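Local coordinates for hypothetical sugar binding protein (PDB 3SEE) that is of unknown function but has a galactose-binding-domain-like fold and probably binds sugars, at residues G106-E118 with A194-N207. Numbering follows the deposited sequence.
Sequences GTPVSVYIKQTNE and AILKDCYVAILGQN
The ring of Tyr112 lies over Ala202, whose CB sits 3.6 Å from the ring centroid in a CH-pi contact, offset toward the rim beside CE1 and CZ. The two residues form a hydrogen-bonded pair between antiparallel strands 108-115 and 199-204, neighbours in the mixed sheet of a galactose-binding-like beta sandwich. With chi1 at 62°, CG of Tyr112 stands between its own backbone N and carbonyl carbon, which swings the ring across the neighbouring strand. In one of its two conformers, Leu204 brings CD1 against the same ring, 3.7 Å from Tyr112 CE2, and Tyr200 approaches obliquely at CE1. Water 2 links the two tyrosine hydroxyls, and Tyr112 OH also bonds to Trp76 O. A serine in place of Tyr112 would probably leave Ala202 CB facing a gap, water 2 without one of its hydroxyl partners and Trp76 O without this bond.

Lys114 runs alongside Tyr200, its CB over one face of the ring and its CD 3.5 Å from Tyr200 OH. The bend comes at the last torsion, which turns NZ aside to a salt bridge with Glu118 OE2, while water 3 joins NZ to Tyr200 OH. On the opposite face of the sheet, Val111, Ile113, Val201 and Ile203 are buried, and Val109 reaches Phe98 of strand 93-102 in the other sheet of the sandwich.

At the last bridge, where it pairs with Cys199, Gln115 lays its CB and amide against Ile195 and Ala194 in the weakly bonded turn about 194-197. Thr116 N bonds almost straight, at 175°, to Asp198 O. The Asp198 carboxylate, also salt-bridged through OD2 to Arg84, receives the threonine hydroxyl from above its plane, with Thr116 OG1 2.8 Å from Asp198 OD1.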
loop_
_atom_site.group_PDB
_atom_site.type_symbol
_atom_site.label_atom_id
_atom_site.label_comp_id
_atom_site.label_asym_id
_atom_site.label_seq_id
_atom_site.Cartn_x
_atom_site.Cartn_y
_atom_site.Cartn_z
ATOM N N GLY A 106 17.203 -5.007 6.720
ATOM C CA GLY A 106 16.159 -5.977 6.981
ATOM C C GLY A 106 14.779 -5.396 7.208
ATOM O O GLY A 106 13.815 -6.138 7.375
ATOM N N THR A 107 14.647 -4.081 7.227
ATOM C CA THR A 107 13.339 -3.458 7.458
ATOM C C THR A 107 12.419 -3.718 6.281
ATOM O O THR A 107 12.799 -3.481 5.154
ATOM C CB THR A 107 13.506 -1.941 7.627
ATOM O OG1 THR A 107 14.372 -1.668 8.730
ATOM C CG2 THR A 107 12.173 -1.262 7.936
ATOM N N PRO A 108 11.195 -4.205 6.539
ATOM C CA PRO A 108 10.268 -4.394 5.418
ATOM C C PRO A 108 9.529 -3.144 4.986
ATOM O O PRO A 108 9.229 -2.269 5.789
ATOM C CB PRO A 108 9.280 -5.413 5.964
ATOM C CG PRO A 108 9.316 -5.222 7.422
ATOM C CD PRO A 108 10.674 -4.724 7.807
ATOM N N VAL A 109 9.204 -3.112 3.704
ATOM C CA VAL A 109 8.257 -2.163 3.150
ATOM C C VAL A 109 7.180 -2.967 2.435
ATOM O O VAL A 109 7.434 -4.063 1.946
ATOM C CB VAL A 109 8.966 -1.170 2.219
ATOM C CG1 VAL A 109 9.572 -1.846 1.002
ATOM C CG2 VAL A 109 8.056 -0.005 1.863
ATOM N N SER A 110 5.980 -2.407 2.382
ATOM C CA SER A 110 4.796 -3.160 2.042
ATOM C C SER A 110 3.830 -2.361 1.201
ATOM O O SER A 110 3.848 -1.134 1.202
ATOM C CB SER A 110 4.106 -3.612 3.318
ATOM O OG SER A 110 5.028 -4.259 4.203
ATOM N N VAL A 111 2.951 -3.090 0.534
ATOM C CA VAL A 111 1.978 -2.554 -0.412
ATOM C C VAL A 111 0.665 -3.322 -0.297
ATOM O O VAL A 111 0.696 -4.550 -0.149
ATOM C CB VAL A 111 2.464 -2.847 -1.853
ATOM C CG1 VAL A 111 1.419 -2.427 -2.893
ATOM C CG2 VAL A 111 3.800 -2.185 -2.089
ATOM N N TYR A 112 -0.470 -2.663 -0.492
ATOM C CA TYR A 112 -1.709 -3.317 -0.883
ATOM C C TYR A 112 -2.511 -2.313 -1.720
ATOM O O TYR A 112 -2.208 -1.114 -1.732
ATOM C CB TYR A 112 -2.507 -3.873 0.312
ATOM C CG TYR A 112 -2.990 -2.873 1.338
ATOM C CD1 TYR A 112 -4.104 -2.081 1.099
ATOM C CD2 TYR A 112 -2.316 -2.700 2.534
ATOM C CE1 TYR A 112 -4.551 -1.168 2.032
ATOM C CE2 TYR A 112 -2.752 -1.776 3.474
ATOM C CZ TYR A 112 -3.880 -1.018 3.218
ATOM O OH TYR A 112 -4.345 -0.087 4.128
ATOM N N ILE A 113 -3.545 -2.811 -2.406
ATOM C CA ILE A 113 -4.396 -1.968 -3.244
ATOM C C ILE A 113 -5.834 -2.378 -2.937
ATOM O O ILE A 113 -6.240 -3.513 -3.192
ATOM C CB ILE A 113 -4.074 -2.116 -4.748
ATOM C CG1 ILE A 113 -2.566 -1.983 -5.026
ATOM C CG2 ILE A 113 -4.870 -1.055 -5.547
ATOM C CD1 ILE A 113 -2.178 -2.125 -6.519
ATOM N N LYS A 114 -6.588 -1.452 -2.345
ATOM C CA LYS A 114 -7.871 -1.741 -1.710
ATOM C C LYS A 114 -8.990 -0.888 -2.292
ATOM O O LYS A 114 -8.806 0.261 -2.665
ATOM C CB LYS A 114 -7.781 -1.519 -0.184
ATOM C CG LYS A 114 -8.968 -2.049 0.595
ATOM C CD LYS A 114 -8.752 -1.905 2.091
ATOM C CE LYS A 114 -9.861 -2.528 2.916
ATOM N NZ LYS A 114 -11.168 -1.821 2.744
ATOM N N GLN A 115 -10.188 -1.455 -2.285
ATOM C CA GLN A 115 -11.406 -0.733 -2.610
ATOM C C GLN A 115 -11.641 0.431 -1.641
ATOM O O GLN A 115 -11.561 0.267 -0.430
ATOM C CB GLN A 115 -12.564 -1.707 -2.555
ATOM C CG GLN A 115 -13.922 -1.090 -2.903
ATOM C CD GLN A 115 -14.995 -2.133 -3.157
ATOM O OE1 GLN A 115 -14.674 -3.256 -3.557
ATOM N NE2 GLN A 115 -16.269 -1.762 -2.984
ATOM N N THR A 116 -11.978 1.611 -2.180
ATOM C CA THR A 116 -12.157 2.786 -1.334
ATOM C C THR A 116 -13.428 2.729 -0.488
ATOM O O THR A 116 -13.363 2.929 0.737
ATOM C CB THR A 116 -12.146 4.063 -2.166
ATOM O OG1 THR A 116 -10.966 4.062 -2.976
ATOM C CG2 THR A 116 -12.184 5.311 -1.293
ATOM N N ASN A 117 -14.554 2.480 -1.160
ATOM C CA ASN A 117 -15.863 2.542 -0.521
ATOM C C ASN A 117 -16.499 1.160 -0.522
ATOM O O ASN A 117 -16.988 0.701 -1.545
ATOM C CB ASN A 117 -16.749 3.585 -1.215
ATOM C CG ASN A 117 -16.357 4.999 -0.852
ATOM O OD1 ASN A 117 -16.043 5.255 0.309
ATOM N ND2 ASN A 117 -16.381 5.921 -1.814
ATOM N N GLU A 118 -16.408 0.495 0.626
ATOM C CA GLU A 118 -16.847 -0.889 0.799
ATOM C C GLU A 118 -18.282 -0.965 1.261
ATOM O O GLU A 118 -18.764 -0.096 1.970
ATOM C CB GLU A 118 -15.987 -1.569 1.865
ATOM C CG GLU A 118 -14.480 -1.586 1.537
ATOM C CD GLU A 118 -13.985 -2.806 0.797
ATOM O OE1 GLU A 118 -14.773 -3.572 0.201
ATOM O OE2 GLU A 118 -12.730 -2.966 0.786
ATOM N N ALA A 194 -16.829 -2.329 -8.213
ATOM C CA ALA A 194 -16.547 -1.017 -7.665
ATOM C C ALA A 194 -15.052 -0.751 -7.517
ATOM O O ALA A 194 -14.591 0.365 -7.738
ATOM C CB ALA A 194 -17.245 -0.846 -6.311
ATOM N N ILE A 195 -14.280 -1.779 -7.156
ATOM C CA ILE A 195 -12.864 -1.588 -6.898
ATOM C C ILE A 195 -12.126 -1.052 -8.127
ATOM O O ILE A 195 -11.166 -0.310 -8.009
ATOM C CB ILE A 195 -12.211 -2.867 -6.342
ATOM C CG1 ILE A 195 -10.797 -2.592 -5.832
ATOM C CG2 ILE A 195 -12.276 -4.023 -7.356
ATOM C CD1 ILE A 195 -10.125 -3.788 -5.124
ATOM N N LEU A 196 -12.561 -1.449 -9.333
ATOM C CA LEU A 196 -11.898 -0.995 -10.538
ATOM C C LEU A 196 -12.065 0.507 -10.740
ATOM O O LEU A 196 -11.200 1.167 -11.323
ATOM C CB LEU A 196 -12.441 -1.738 -11.759
ATOM C CG LEU A 196 -12.139 -3.240 -11.834
ATOM C CD1 LEU A 196 -13.004 -3.872 -12.924
ATOM C CD2 LEU A 196 -10.655 -3.534 -12.078
ATOM N N LYS A 197 -13.194 1.063 -10.293
ATOM C CA LYS A 197 -13.499 2.478 -10.480
ATOM C C LYS A 197 -13.018 3.371 -9.352
ATOM O O LYS A 197 -12.933 4.594 -9.529
ATOM C CB LYS A 197 -14.991 2.702 -10.659
ATOM C CG LYS A 197 -15.570 1.936 -11.803
ATOM C CD LYS A 197 -17.077 2.235 -11.966
ATOM C CE LYS A 197 -17.813 1.295 -12.929
ATOM N NZ LYS A 197 -18.533 0.097 -12.318
ATOM N N ASP A 198 -12.713 2.805 -8.181
ATOM C CA ASP A 198 -12.354 3.619 -7.021
ATOM C C ASP A 198 -11.616 2.754 -6.012
ATOM O O ASP A 198 -12.222 1.965 -5.271
ATOM C CB ASP A 198 -13.615 4.242 -6.409
ATOM C CG ASP A 198 -13.316 5.266 -5.367
ATOM O OD1 ASP A 198 -12.127 5.522 -5.056
ATOM O OD2 ASP A 198 -14.297 5.847 -4.837
ATOM N N CYS A 199 -10.296 2.877 -6.033
ATOM C CA CYS A 199 -9.442 2.118 -5.133
ATOM C C CYS A 199 -8.302 3.030 -4.696
ATOM O O CYS A 199 -8.198 4.164 -5.173
ATOM C CB CYS A 199 -8.904 0.858 -5.831
ATOM S SG CYS A 199 -7.803 1.183 -7.235
ATOM N N TYR A 200 -7.445 2.529 -3.803
ATOM C CA TYR A 200 -6.242 3.253 -3.466
ATOM C C TYR A 200 -5.080 2.314 -3.283
ATOM O O TYR A 200 -5.241 1.186 -2.776
ATOM C CB TYR A 200 -6.424 4.134 -2.219
ATOM C CG TYR A 200 -6.905 3.437 -0.982
ATOM C CD1 TYR A 200 -8.259 3.227 -0.783
ATOM C CD2 TYR A 200 -6.022 3.005 -0.008
ATOM C CE1 TYR A 200 -8.698 2.605 0.379
ATOM C CE2 TYR A 200 -6.469 2.390 1.138
ATOM C CZ TYR A 200 -7.825 2.157 1.317
ATOM O OH TYR A 200 -8.339 1.572 2.445
ATOM N N VAL A 201 -3.921 2.795 -3.705
ATOM C CA VAL A 201 -2.649 2.176 -3.346
ATOM C C VAL A 201 -2.240 2.631 -1.946
ATOM O O VAL A 201 -2.314 3.818 -1.641
ATOM C CB VAL A 201 -1.574 2.578 -4.366
ATOM C CG1 VAL A 201 -0.184 2.081 -3.936
ATOM C CG2 VAL A 201 -1.939 2.091 -5.768
ATOM N N ALA A 202 -1.808 1.694 -1.113
ATOM C CA ALA A 202 -1.253 1.945 0.216
ATOM C C ALA A 202 0.177 1.422 0.238
ATOM O O ALA A 202 0.434 0.274 -0.127
ATOM C CB ALA A 202 -2.086 1.208 1.278
ATOM N N ILE A 203 1.109 2.269 0.662
ATOM C CA ILE A 203 2.501 1.906 0.858
ATOM C C ILE A 203 2.772 2.089 2.353
ATOM O O ILE A 203 2.442 3.149 2.941
ATOM C CB ILE A 203 3.463 2.764 0.002
ATOM C CG1 ILE A 203 3.155 2.537 -1.488
ATOM C CG2 ILE A 203 4.925 2.458 0.370
ATOM C CD1 ILE A 203 3.912 3.474 -2.452
ATOM N N LEU A 204 3.326 1.061 3.001
ATOM C CA LEU A 204 3.450 0.979 4.451
ATOM C C LEU A 204 4.802 0.507 4.857
ATOM O O LEU A 204 5.454 -0.243 4.126
ATOM C CB LEU A 204 2.538 -0.102 5.025
ATOM C CG LEU A 204 1.106 -0.054 4.556
ATOM C CD1 LEU A 204 0.851 -0.978 3.375
ATOM C CD2 LEU A 204 0.167 -0.393 5.713
ATOM N N GLY A 205 5.206 0.879 6.059
ATOM C CA GLY A 205 6.373 0.292 6.733
ATOM C C GLY A 205 5.994 0.125 8.187
ATOM O O GLY A 205 6.003 1.090 8.943
ATOM N N GLN A 206 5.536 -1.059 8.551
ATOM C CA GLN A 206 4.848 -1.275 9.816
ATOM C C GLN A 206 5.755 -1.597 10.985
ATOM O O GLN A 206 5.317 -1.518 12.127
ATOM C CB GLN A 206 3.843 -2.407 9.679
ATOM C CG GLN A 206 2.725 -2.124 8.692
ATOM C CD GLN A 206 1.944 -3.372 8.370
ATOM O OE1 GLN A 206 2.359 -4.151 7.512
ATOM N NE2 GLN A 206 0.855 -3.623 9.093
ATOM N N ASN A 207 7.002 -1.981 10.746
ATOM C CA ASN A 207 7.798 -2.484 11.854
ATOM C C ASN A 207 8.092 -1.412 12.888
ATOM O O ASN A 207 8.538 -0.328 12.563
ATOM C CB ASN A 207 9.112 -3.110 11.371
ATOM C CG ASN A 207 8.934 -4.550 10.941
ATOM O OD1 ASN A 207 7.827 -4.971 10.572
ATOM N ND2 ASN A 207 10.039 -5.306 10.926
HETATM O O HOH W 1 4.891 -3.471 6.755
HETATM O O HOH W 2 -6.988 0.622 4.544
HETATM O O HOH W 3 -11.062 0.876 2.222
HETATM O O HOH W 4 -15.450 -4.273 -5.933
HETATM O O HOH W 5 -16.927 5.648 -5.098
HETATM O O HOH W 6 -14.742 1.917 -3.961
#